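Local coordinates for Cel44C (Paenibacillus polymyxa, PDB 2YKK), which hydrolyses internal beta-1,4-glucan linkages of xyloglucan and cellulose through its family 44 glycoside hydrolase module, part of a longer multidomain polysaccharidase, at residues D444-L449 / H512-T517. The protein carries 2 engineered substitutions. Residues are numbered along the deposited sequence; the frame is centred on the assembly and turned at random.
Sequences DKELHL and HIVLTT
Leu449 and Leu515 both turn CG beside the backbone N (chi1 -56° and -60°), and their chains cross so that Leu449 CD1 meets Leu515 CD1 at 4.0 Å. The same CD1 of Leu515 touches CD2 of Leu447, whose side chain runs alongside in the same direction, so one methyl serves two neighbours on the facing strand. Ile513 completes this apolar face, and Phe464 and Leu466 of strand 460-467 cover it. The strands behind these side chains, 446-449 and 512-516, run antiparallel. Leu447 and Leu515 form one hydrogen-bonded pair, with the N of Leu515 2.9 Å from the O of Leu447; Leu449 and Ile513 form the next, where Ile513 N reaches Leu449 O at 2.7 Å in a nearly straight bond. On the other face, the Val514 side chain runs beside that of His448 and sets CG1 3.8 Å from CG of the extended Glu446. His512, next to His448, donates a hydrogen bond from ND1 to Leu407 O. Where the strands end, Lys445 O takes the N-H of Thr517 at 3.1 Å, a weak bond from Thr517 OG1, and a water that also bonds Thr516 OG1, itself hydrogen-bonded by Gly518 N. The contact thus joins two adjacent inner strands of the beta-sandwich domain beside the catalytic barrel: a leucine-rich side is buried in the sandwich core, while the three-partner carbonyl is partly satisfied by water.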
loop_
_atom_site.group_PDB
_atom_site.type_symbol
_atom_site.label_atom_id
_atom_site.label_comp_id
_atom_site.label_asym_id
_atom_site.label_seq_id
_atom_site.Cartn_x
_atom_site.Cartn_y
_atom_site.Cartn_z
ATOM N N ASP A 444 7.290 18.950 22.832
ATOM C CA ASP A 444 7.998 20.201 22.624
ATOM C C ASP A 444 9.489 20.004 22.810
ATOM O O ASP A 444 10.239 21.011 22.758
ATOM C CB ASP A 444 7.461 21.349 23.511
ATOM C CG ASP A 444 7.533 21.039 24.995
ATOM O OD1 ASP A 444 8.121 20.007 25.411
ATOM O OD2 ASP A 444 7.011 21.894 25.776
ATOM N N LYS A 445 9.905 18.733 22.997
ATOM C CA LYS A 445 11.325 18.403 23.263
ATOM C C LYS A 445 12.077 17.814 22.063
ATOM O O LYS A 445 13.296 17.923 22.026
ATOM C CB LYS A 445 11.473 17.420 24.437
ATOM C CG LYS A 445 10.846 17.885 25.775
ATOM C CD LYS A 445 11.053 16.830 26.867
ATOM C CE LYS A 445 12.531 16.689 27.217
ATOM N NZ LYS A 445 12.736 15.962 28.508
ATOM N N GLU A 446 11.387 17.175 21.117
ATOM C CA GLU A 446 12.092 16.522 19.994
ATOM C C GLU A 446 11.303 16.775 18.706
ATOM O O GLU A 446 10.082 16.679 18.701
ATOM C CB GLU A 446 12.251 15.028 20.299
ATOM C CG GLU A 446 12.978 14.221 19.259
ATOM C CD GLU A 446 13.116 12.729 19.636
ATOM O OE1 GLU A 446 13.982 12.402 20.490
ATOM O OE2 GLU A 446 12.367 11.875 19.100
ATOM N N LEU A 447 11.986 17.164 17.635
ATOM C CA LEU A 447 11.276 17.470 16.397
ATOM C C LEU A 447 11.961 16.709 15.306
ATOM O O LEU A 447 13.179 16.753 15.248
ATOM C CB LEU A 447 11.324 18.975 16.115
ATOM C CG LEU A 447 10.887 19.477 14.729
ATOM C CD1 LEU A 447 9.395 19.159 14.391
ATOM C CD2 LEU A 447 11.097 20.990 14.683
ATOM N N HIS A 448 11.192 16.043 14.432
ATOM C CA HIS A 448 11.746 15.276 13.300
ATOM C C HIS A 448 11.463 15.962 11.987
ATOM O O HIS A 448 10.311 16.353 11.711
ATOM C CB HIS A 448 11.081 13.905 13.273
ATOM C CG HIS A 448 11.556 13.005 14.368
ATOM N ND1 HIS A 448 11.062 13.061 15.662
ATOM C CD2 HIS A 448 12.557 12.101 14.373
ATOM C CE1 HIS A 448 11.742 12.205 16.416
ATOM N NE2 HIS A 448 12.640 11.603 15.652
ATOM N N LEU A 449 12.495 16.059 11.142
ATOM C CA LEU A 449 12.341 16.700 9.828
ATOM C C LEU A 449 12.963 15.778 8.799
ATOM O O LEU A 449 14.143 15.383 8.971
ATOM C CB LEU A 449 13.142 17.996 9.760
ATOM C CG LEU A 449 12.860 19.058 10.823
ATOM C CD1 LEU A 449 13.742 20.293 10.571
ATOM C CD2 LEU A 449 11.397 19.485 10.818
ATOM N N HIS A 512 17.278 12.915 7.484
ATOM C CA HIS A 512 16.370 12.962 8.616
ATOM C C HIS A 512 17.119 13.719 9.705
ATOM O O HIS A 512 18.185 13.279 10.137
ATOM C CB HIS A 512 16.044 11.534 9.085
ATOM C CG HIS A 512 14.966 11.430 10.127
ATOM N ND1 HIS A 512 14.129 10.333 10.186
ATOM C CD2 HIS A 512 14.601 12.245 11.156
ATOM C CE1 HIS A 512 13.279 10.482 11.203
ATOM N NE2 HIS A 512 13.556 11.627 11.814
ATOM N N ILE A 513 16.567 14.864 10.105
ATOM C CA ILE A 513 17.163 15.746 11.124
ATOM C C ILE A 513 16.342 15.613 12.405
ATOM O O ILE A 513 15.121 15.702 12.339
ATOM C CB ILE A 513 17.124 17.228 10.653
ATOM C CG1 ILE A 513 17.859 17.359 9.303
ATOM C CG2 ILE A 513 17.662 18.187 11.777
ATOM C CD1 ILE A 513 17.788 18.767 8.658
ATOM N N VAL A 514 16.999 15.363 13.535
ATOM C CA VAL A 514 16.299 15.224 14.816
ATOM C C VAL A 514 16.798 16.338 15.701
ATOM O O VAL A 514 17.976 16.347 16.037
ATOM C CB VAL A 514 16.544 13.844 15.467
ATOM C CG1 VAL A 514 15.781 13.693 16.806
ATOM C CG2 VAL A 514 16.141 12.722 14.455
ATOM N N LEU A 515 15.899 17.248 16.071
ATOM C CA LEU A 515 16.246 18.450 16.882
ATOM C C LEU A 515 15.800 18.218 18.309
ATOM O O LEU A 515 14.774 17.585 18.552
ATOM C CB LEU A 515 15.576 19.695 16.344
ATOM C CG LEU A 515 16.014 19.951 14.894
ATOM C CD1 LEU A 515 15.085 20.881 14.244
ATOM C CD2 LEU A 515 17.436 20.519 14.769
ATOM N N THR A 516 16.575 18.727 19.259
ATOM C CA THR A 516 16.236 18.487 20.657
ATOM C C THR A 516 16.369 19.821 21.404
ATOM O O THR A 516 17.149 20.677 20.995
ATOM C CB THR A 516 17.119 17.400 21.314
ATOM O OG1 THR A 516 16.763 17.310 22.709
ATOM C CG2 THR A 516 18.585 17.808 21.260
ATOM N N THR A 517 15.555 19.981 22.449
ATOM C CA THR A 517 15.664 21.089 23.403
ATOM C C THR A 517 16.638 20.812 24.556
ATOM O O THR A 517 16.884 21.702 25.403
ATOM C CB THR A 517 14.273 21.392 24.005
ATOM O OG1 THR A 517 13.775 20.201 24.620
ATOM C CG2 THR A 517 13.314 21.846 22.931
HETATM O O HOH W 1 14.584 15.835 23.165
#